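Protein LIN-41 (Caenorhabditis elegans, PDB 4UMG) controls the onset of developmental plasticity in the worm as a TRIM-NHL protein, the part in this structure being its immunoglobulin-like filamin domain. Local coordinates at residues 29-34 with 94-99; 73-78 with 111-116. All blocks are in the same frame, centred on the assembly; numbering follows the deposited sequence.

Contact 1. Residues 29-34 with 94-99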
ATOM      1  N   TYR A  29      -2.564  -4.691   3.274  1.00 31.81           N
ATOM      2  CA  TYR A  29      -1.694  -5.823   2.970  1.00 31.66           C
ATOM      3  C   TYR A  29      -1.483  -5.919   1.481  1.00 33.66           C
ATOM      4  O   TYR A  29      -2.436  -5.753   0.728  1.00 33.76           O
ATOM      5  CB  TYR A  29      -2.284  -7.129   3.509  1.00 34.20           C
ATOM      6  CG  TYR A  29      -2.281  -7.176   5.015  1.00 37.03           C
ATOM      7  CD1 TYR A  29      -1.118  -7.471   5.718  1.00 38.55           C
ATOM      8  CD2 TYR A  29      -3.424  -6.863   5.744  1.00 39.65           C
ATOM      9  CE1 TYR A  29      -1.114  -7.543   7.107  1.00 39.69           C
ATOM     10  CE2 TYR A  29      -3.421  -6.893   7.137  1.00 41.33           C
ATOM     11  CZ  TYR A  29      -2.261  -7.225   7.814  1.00 51.00           C
ATOM     12  OH  TYR A  29      -2.245  -7.281   9.188  1.00 51.26           O
ATOM     13  N   VAL A  30      -0.217  -6.101   1.059  1.00 31.32           N
ATOM     14  CA  VAL A  30       0.199  -6.197  -0.349  1.00 29.69           C
ATOM     15  C   VAL A  30       0.838  -7.568  -0.615  1.00 35.10           C
ATOM     16  O   VAL A  30       1.681  -8.027   0.154  1.00 34.94           O
ATOM     17  CB  VAL A  30       1.129  -5.019  -0.741  1.00 32.92           C
ATOM     18  CG1 VAL A  30       1.593  -5.119  -2.193  1.00 32.50           C
ATOM     19  CG2 VAL A  30       0.445  -3.676  -0.493  1.00 32.33           C
ATOM     20  N   GLN A  31       0.379  -8.247  -1.666  1.00 29.82           N
ATOM     21  CA  GLN A  31       0.890  -9.559  -2.006  1.00 30.35           C
ATOM     22  C   GLN A  31       1.903  -9.364  -3.115  1.00 34.91           C
ATOM     23  O   GLN A  31       1.532  -8.888  -4.185  1.00 35.03           O
ATOM     24  CB  GLN A  31      -0.282 -10.422  -2.496  1.00 32.31           C
ATOM     25  CG  GLN A  31       0.052 -11.874  -2.751  1.00 45.70           C
ATOM     26  CD  GLN A  31       0.429 -12.617  -1.507  1.00 74.85           C
ATOM     27  OE1 GLN A  31       1.610 -12.694  -1.145  1.00 71.26           O
ATOM     28  NE2 GLN A  31      -0.547 -13.274  -0.893  1.00 69.00           N
ATOM     29  N   LEU A  32       3.178  -9.672  -2.845  1.00 29.90           N
ATOM     30  CA  LEU A  32       4.235  -9.550  -3.844  1.00 29.31           C
ATOM     31  C   LEU A  32       4.401 -10.887  -4.545  1.00 31.59           C
ATOM     32  O   LEU A  32       4.467 -11.947  -3.902  1.00 30.75           O
ATOM     33  CB  LEU A  32       5.564  -9.136  -3.210  1.00 30.09           C
ATOM     34  CG  LEU A  32       5.590  -7.794  -2.432  1.00 33.06           C
ATOM     35  CD1 LEU A  32       6.912  -7.601  -1.753  1.00 35.44           C
ATOM     36  CD2 LEU A  32       5.335  -6.583  -3.353  1.00 31.62           C
ATOM     37  N   ARG A  33       4.424 -10.842  -5.855  1.00 27.58           N
ATOM     38  CA  ARG A  33       4.604 -12.025  -6.692  1.00 26.31           C
ATOM     39  C   ARG A  33       5.689 -11.740  -7.696  1.00 29.65           C
ATOM     40  O   ARG A  33       5.819 -10.574  -8.115  1.00 29.25           O
ATOM     41  CB  ARG A  33       3.307 -12.374  -7.472  1.00 27.41           C
ATOM     42  CG  ARG A  33       2.151 -12.822  -6.528  1.00 33.57           C
ATOM     43  CD  ARG A  33       0.919 -13.237  -7.324  1.00 34.37           C
ATOM     44  NE  ARG A  33      -0.236 -13.522  -6.463  1.00 37.98           N
ATOM     45  CZ  ARG A  33      -0.602 -14.745  -6.081  1.00 53.63           C
ATOM     46  NH1 ARG A  33       0.095 -15.805  -6.466  1.00 42.25           N
ATOM     47  NH2 ARG A  33      -1.652 -14.913  -5.287  1.00 49.67           N
ATOM     48  N   ASP A  34       6.446 -12.772  -8.102  1.00 29.30           N
ATOM     49  CA  ASP A  34       7.481 -12.602  -9.132  1.00 29.82           C
ATOM     50  C   ASP A  34       6.848 -12.628 -10.537  1.00 33.22           C
ATOM     51  O   ASP A  34       5.625 -12.694 -10.645  1.00 31.86           O
ATOM     52  CB  ASP A  34       8.545 -13.688  -9.022  1.00 33.37           C
ATOM     53  CG  ASP A  34       8.031 -15.123  -9.121  1.00 38.45           C
ATOM     54  OD1 ASP A  34       6.991 -15.346  -9.787  1.00 33.93           O
ATOM     55  OD2 ASP A  34       8.662 -16.020  -8.528  1.00 45.63           O
ATOM     56  N   ASN A  94       6.045 -15.290   3.297  1.00 49.43           N
ATOM     57  CA  ASN A  94       5.678 -15.619   1.929  1.00 48.68           C
ATOM     58  C   ASN A  94       5.163 -14.415   1.096  1.00 48.63           C
ATOM     59  O   ASN A  94       4.086 -14.459   0.494  1.00 47.58           O
ATOM     60  CB  ASN A  94       4.715 -16.824   1.888  1.00 56.43           C
ATOM     61  CG  ASN A  94       3.292 -16.586   2.333  1.00 93.72           C
ATOM     62  OD1 ASN A  94       2.376 -16.654   1.524  1.00 91.30           O
ATOM     63  ND2 ASN A  94       3.054 -16.383   3.620  1.00 90.45           N
ATOM     64  N   GLY A  95       5.999 -13.386   1.023  1.00 41.99           N
ATOM     65  CA  GLY A  95       5.757 -12.237   0.156  1.00 39.17           C
ATOM     66  C   GLY A  95       4.645 -11.273   0.510  1.00 40.89           C
ATOM     67  O   GLY A  95       4.250 -10.454  -0.327  1.00 39.06           O
ATOM     68  N   ILE A  96       4.149 -11.312   1.738  1.00 39.33           N
ATOM     69  CA  ILE A  96       3.146 -10.316   2.152  1.00 38.45           C
ATOM     70  C   ILE A  96       3.918  -9.190   2.802  1.00 39.25           C
ATOM     71  O   ILE A  96       4.883  -9.447   3.530  1.00 38.08           O
ATOM     72  CB  ILE A  96       2.065 -10.909   3.114  1.00 44.62           C
ATOM     73  CG1 ILE A  96       1.029 -11.773   2.362  1.00 45.74           C
ATOM     74  CG2 ILE A  96       1.372  -9.814   3.974  1.00 46.69           C
ATOM     75  CD1 ILE A  96      -0.167 -11.028   1.655  1.00 54.57           C
ATOM     76  N   VAL A  97       3.510  -7.939   2.510  1.00 31.76           N
ATOM     77  CA  VAL A  97       4.063  -6.764   3.157  1.00 33.77           C
ATOM     78  C   VAL A  97       2.878  -6.004   3.788  1.00 35.91           C
ATOM     79  O   VAL A  97       1.869  -5.763   3.116  1.00 36.24           O
ATOM     80  CB  VAL A  97       4.959  -5.877   2.240  1.00 39.13           C
ATOM     81  CG1 VAL A  97       4.199  -5.340   1.042  1.00 40.16           C
ATOM     82  CG2 VAL A  97       5.612  -4.730   3.022  1.00 39.26           C
ATOM     83  N   ALA A  98       2.984  -5.682   5.075  1.00 29.88           N
ATOM     84  CA  ALA A  98       1.947  -4.893   5.742  1.00 29.73           C
ATOM     85  C   ALA A  98       2.384  -3.429   5.667  1.00 32.34           C
ATOM     86  O   ALA A  98       3.543  -3.126   5.971  1.00 32.95           O
ATOM     87  CB  ALA A  98       1.812  -5.325   7.204  1.00 31.86           C
ATOM     88  N   LEU A  99       1.493  -2.534   5.164  1.00 26.53           N
ATOM     89  CA  LEU A  99       1.739  -1.111   5.062  1.00 25.44           C
ATOM     90  C   LEU A  99       0.888  -0.429   6.113  1.00 30.62           C
ATOM     91  O   LEU A  99      -0.315  -0.670   6.163  1.00 33.79           O
ATOM     92  CB  LEU A  99       1.318  -0.603   3.689  1.00 24.78           C
ATOM     93  CG  LEU A  99       2.049  -1.215   2.487  1.00 31.49           C
ATOM     94  CD1 LEU A  99       1.612  -0.521   1.215  1.00 31.58           C
ATOM     95  CD2 LEU A  99       3.558  -1.069   2.602  1.00 34.41           C
TER
HETATM   96  O   HOH W   1       1.304 -14.449   0.816  1.00 56.11           O
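Val30 and Val97 form a hydrogen-bonded antiparallel pair: Val30 N donates to Val97 O at 2.9 Å, and Val97 N returns a bond to Val30 O. Two residues on, Leu32 N reaches Gly95 O over 2.8 Å. Gly95 has a positive phi of 71°, a backbone shape that favours glycine. The apolar contacts fall on two faces. On the inner one Val30 and Val97 lie side by side, with Val97 CG1 set between its own backbone N and carbonyl carbon (chi1 61°) and 3.6 Å from Val30 CB; Val30 CG2 meets Leu99 CD1 at 3.8 Å. This is the buried face of a filamin repeat, an immunoglobulin-like beta sandwich, where strand 26-31 pairs with strand 96-101 and Met89 covers Val97. On the outer face the Tyr29 ring lies obliquely beside Ala98, with Tyr29 CE1 3.7 Å from Ala98 CB. Ile96 CG2 comes near CD1 of the same ring. Gln31 bends at chi2 (66°), which brings its amide over the end of Ile96, NE2 to CD1 3.4 Å. Between the side chains the polar link is a water that bridges Gln31 OE1 and Asn94 OD1, 2.6 Å from each, though Asn94 is poorly ordered. With Gln31 cut back to an alanine, this water would probably lose one of its partners and Ile96 CD1 its amide cover.

Contact 2. Residues 73-78 with 111-116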
ATOM      1  N   VAL A  73      10.677  -2.287  -3.005  1.00 36.11           N
ATOM      2  CA  VAL A  73       9.299  -1.836  -2.786  1.00 34.07           C
ATOM      3  C   VAL A  73       9.270  -0.445  -2.138  1.00 35.04           C
ATOM      4  O   VAL A  73       9.945  -0.195  -1.138  1.00 34.28           O
ATOM      5  CB  VAL A  73       8.497  -2.898  -1.949  1.00 39.52           C
ATOM      6  CG1 VAL A  73       7.074  -2.424  -1.634  1.00 39.16           C
ATOM      7  CG2 VAL A  73       8.457  -4.246  -2.655  1.00 40.00           C
ATOM      8  N   GLN A  74       8.467   0.459  -2.713  1.00 29.68           N
ATOM      9  CA  GLN A  74       8.281   1.807  -2.183  1.00 28.63           C
ATOM     10  C   GLN A  74       6.779   2.006  -2.035  1.00 31.73           C
ATOM     11  O   GLN A  74       6.005   1.549  -2.875  1.00 31.47           O
ATOM     12  CB  GLN A  74       8.842   2.843  -3.168  1.00 29.52           C
ATOM     13  CG  GLN A  74      10.341   2.709  -3.410  1.00 39.69           C
ATOM     14  CD  GLN A  74      10.846   3.812  -4.296  1.00 55.34           C
ATOM     15  OE1 GLN A  74      11.334   4.834  -3.820  1.00 47.30           O
ATOM     16  NE2 GLN A  74      10.726   3.637  -5.603  1.00 49.24           N
ATOM     17  N   ALA A  75       6.350   2.648  -0.959  1.00 26.47           N
ATOM     18  CA  ALA A  75       4.927   2.922  -0.789  1.00 24.54           C
ATOM     19  C   ALA A  75       4.782   4.323  -0.220  1.00 27.31           C
ATOM     20  O   ALA A  75       5.519   4.691   0.702  1.00 26.99           O
ATOM     21  CB  ALA A  75       4.298   1.907   0.152  1.00 25.75           C
ATOM     22  N   PHE A  76       3.898   5.124  -0.804  1.00 22.31           N
ATOM     23  CA  PHE A  76       3.641   6.420  -0.210  1.00 21.97           C
ATOM     24  C   PHE A  76       2.160   6.704  -0.123  1.00 24.56           C
ATOM     25  O   PHE A  76       1.366   6.189  -0.904  1.00 22.60           O
ATOM     26  CB  PHE A  76       4.398   7.573  -0.828  1.00 26.92           C
ATOM     27  CG  PHE A  76       4.102   7.719  -2.269  1.00 29.80           C
ATOM     28  CD1 PHE A  76       2.990   8.442  -2.696  1.00 35.83           C
ATOM     29  CD2 PHE A  76       4.989   7.237  -3.221  1.00 32.32           C
ATOM     30  CE1 PHE A  76       2.732   8.601  -4.053  1.00 37.79           C
ATOM     31  CE2 PHE A  76       4.764   7.450  -4.570  1.00 36.28           C
ATOM     32  CZ  PHE A  76       3.634   8.119  -4.976  1.00 35.51           C
ATOM     33  N   VAL A  77       1.804   7.558   0.823  1.00 21.70           N
ATOM     34  CA  VAL A  77       0.450   7.976   1.094  1.00 21.68           C
ATOM     35  C   VAL A  77       0.501   9.482   1.219  1.00 24.82           C
ATOM     36  O   VAL A  77       1.413  10.017   1.874  1.00 22.81           O
ATOM     37  CB  VAL A  77      -0.115   7.326   2.366  1.00 24.99           C
ATOM     38  CG1 VAL A  77      -1.418   7.994   2.826  1.00 25.36           C
ATOM     39  CG2 VAL A  77      -0.326   5.828   2.169  1.00 23.92           C
ATOM     40  N   ILE A  78      -0.389  10.151   0.482  1.00 24.44           N
ATOM     41  CA  ILE A  78      -0.515  11.607   0.486  1.00 22.93           C
ATOM     42  C   ILE A  78      -1.851  11.927   1.075  1.00 24.26           C
ATOM     43  O   ILE A  78      -2.864  11.351   0.667  1.00 22.40           O
ATOM     44  CB  ILE A  78      -0.414  12.194  -0.927  1.00 25.81           C
ATOM     45  CG1 ILE A  78       0.784  11.580  -1.673  1.00 28.25           C
ATOM     46  CG2 ILE A  78      -0.341  13.709  -0.855  1.00 26.22           C
ATOM     47  CD1 ILE A  78       2.236  11.684  -0.856  1.00 32.91           C
ATOM     48  N   LEU A 111      -2.798   6.776  -2.555  1.00 24.82           N
ATOM     49  CA  LEU A 111      -1.871   5.698  -2.255  1.00 24.37           C
ATOM     50  C   LEU A 111      -1.186   5.290  -3.525  1.00 25.97           C
ATOM     51  O   LEU A 111      -1.850   5.134  -4.560  1.00 25.67           O
ATOM     52  CB  LEU A 111      -2.665   4.485  -1.745  1.00 25.34           C
ATOM     53  CG  LEU A 111      -1.900   3.158  -1.571  1.00 27.82           C
ATOM     54  CD1 LEU A 111      -0.822   3.247  -0.472  1.00 27.68           C
ATOM     55  CD2 LEU A 111      -2.854   2.014  -1.297  1.00 30.07           C
ATOM     56  N   ASN A 112       0.120   5.104  -3.458  1.00 23.26           N
ATOM     57  CA  ASN A 112       0.856   4.522  -4.597  1.00 22.10           C
ATOM     58  C   ASN A 112       1.881   3.523  -4.061  1.00 26.31           C
ATOM     59  O   ASN A 112       2.520   3.798  -3.060  1.00 25.65           O
ATOM     60  CB  ASN A 112       1.484   5.584  -5.540  1.00 21.65           C
ATOM     61  CG  ASN A 112       1.712   5.055  -6.959  1.00 32.03           C
ATOM     62  OD1 ASN A 112       1.483   3.883  -7.227  1.00 26.73           O
ATOM     63  ND2 ASN A 112       2.137   5.904  -7.917  1.00 28.69           N
ATOM     64  N   ILE A 113       2.003   2.331  -4.693  1.00 24.00           N
ATOM     65  CA  ILE A 113       2.982   1.338  -4.264  1.00 23.07           C
ATOM     66  C   ILE A 113       3.736   0.950  -5.529  1.00 28.65           C
ATOM     67  O   ILE A 113       3.106   0.602  -6.522  1.00 25.93           O
ATOM     68  CB  ILE A 113       2.316   0.112  -3.611  1.00 27.28           C
ATOM     69  CG1 ILE A 113       1.383   0.532  -2.441  1.00 28.54           C
ATOM     70  CG2 ILE A 113       3.385  -0.908  -3.141  1.00 28.42           C
ATOM     71  CD1 ILE A 113       0.195  -0.484  -2.228  1.00 31.91           C
ATOM     72  N   LEU A 114       5.075   1.113  -5.502  1.00 28.28           N
ATOM     73  CA  LEU A 114       5.969   0.888  -6.621  1.00 28.56           C
ATOM     74  C   LEU A 114       6.875  -0.283  -6.362  1.00 32.00           C
ATOM     75  O   LEU A 114       7.508  -0.359  -5.312  1.00 32.38           O
ATOM     76  CB  LEU A 114       6.858   2.121  -6.882  1.00 29.02           C
ATOM     77  CG  LEU A 114       6.246   3.524  -6.956  1.00 35.10           C
ATOM     78  CD1 LEU A 114       7.326   4.534  -7.342  1.00 37.13           C
ATOM     79  CD2 LEU A 114       5.133   3.623  -7.956  1.00 38.31           C
ATOM     80  N   VAL A 115       6.939  -1.203  -7.325  1.00 29.59           N
ATOM     81  CA  VAL A 115       7.838  -2.344  -7.240  1.00 29.28           C
ATOM     82  C   VAL A 115       8.839  -2.112  -8.367  1.00 29.25           C
ATOM     83  O   VAL A 115       8.434  -1.977  -9.528  1.00 28.20           O
ATOM     84  CB  VAL A 115       7.095  -3.714  -7.366  1.00 34.74           C
ATOM     85  CG1 VAL A 115       8.043  -4.818  -7.812  1.00 36.13           C
ATOM     86  CG2 VAL A 115       6.439  -4.084  -6.041  1.00 34.60           C
ATOM     87  N   LYS A 116      10.125  -1.936  -8.001  1.00 27.42           N
ATOM     88  CA  LYS A 116      11.236  -1.663  -8.942  1.00 29.43           C
ATOM     89  C   LYS A 116      10.945  -0.400  -9.770  1.00 32.87           C
ATOM     90  O   LYS A 116      11.250  -0.330 -10.968  1.00 32.91           O
ATOM     91  CB  LYS A 116      11.552  -2.862  -9.832  1.00 33.28           C
ATOM     92  CG  LYS A 116      12.023  -4.091  -9.068  1.00 38.69           C
ATOM     93  CD  LYS A 116      12.151  -5.257 -10.040  1.00 39.00           C
ATOM     94  CE  LYS A 116      12.572  -6.519  -9.335  1.00 46.95           C
ATOM     95  NZ  LYS A 116      12.430  -7.703 -10.221  1.00 55.41           N
TER
HETATM   96  O   HOH W   2       9.976   0.871  -6.227  1.00 29.73           O
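Val77 and Leu111 meet on the buried side of the strand pair, CG2 to CD1 3.7 Å, the leucine CG being turned anti to the backbone N (chi1 171°), which helps carry CD1 across to Val77. The same face carries Ala75 opposite Ile113 and Val73 against Val115, whose CG2 atoms are 3.9 Å apart. At Ala75 the strands draw close, 4.3 Å from its CA to Ile113 CA, with just a methyl on one side. Met89, Val87 and Leu99 from neighbouring strands close over this layer, the hydrophobic core of the filamin sandwich.

The other face is more exposed, though Phe76 still sits tightly on Asn112. Phe76 takes the crowded position between its backbone N and carbonyl carbon (chi1 59°), which lays the ring over Asn112: CB sits under one face, 3.4 Å from CZ, and the amide plane stands 73° from the ring. Pro119 and Pro124 also touch Asn112. Further along, the extended Gln74 crosses Leu114 at 3.9 Å, NE2 to CD1; its NE2 donates to a water that in turn makes a weak bond to Leu114 O.

Four backbone bonds join the strands, the shortest from Leu114 N to Gln74 O (2.8 Å). Paired amides thus satisfy the backbone between the strands, while aliphatic groups alone fill the inside and a ring, two amides, a leucine and a water share the outside, consistent with one core face and one partly exposed.

Contacts 1 and 2 have centres about 12 Å apart and press together through the middle of one sandwich. Ile113 CD1 of contact 2 lies 3.6 Å from Val30 CG2 and 3.7 Å from Leu99 CD1, both of contact 1, so one isoleucine touches both strands of the facing pair. Leu99 CD1 also packs on Ala75 CB at 3.8 Å, and Leu32 CD1 on Val73 CG2 at the same distance. The segments alternate along the chain: 29-34 precedes 73-78, and 94-99 precedes 111-116. Each contact thus pairs an early strand with a late one, and the apolar faces of the two pairs share a single core in the filamin domain.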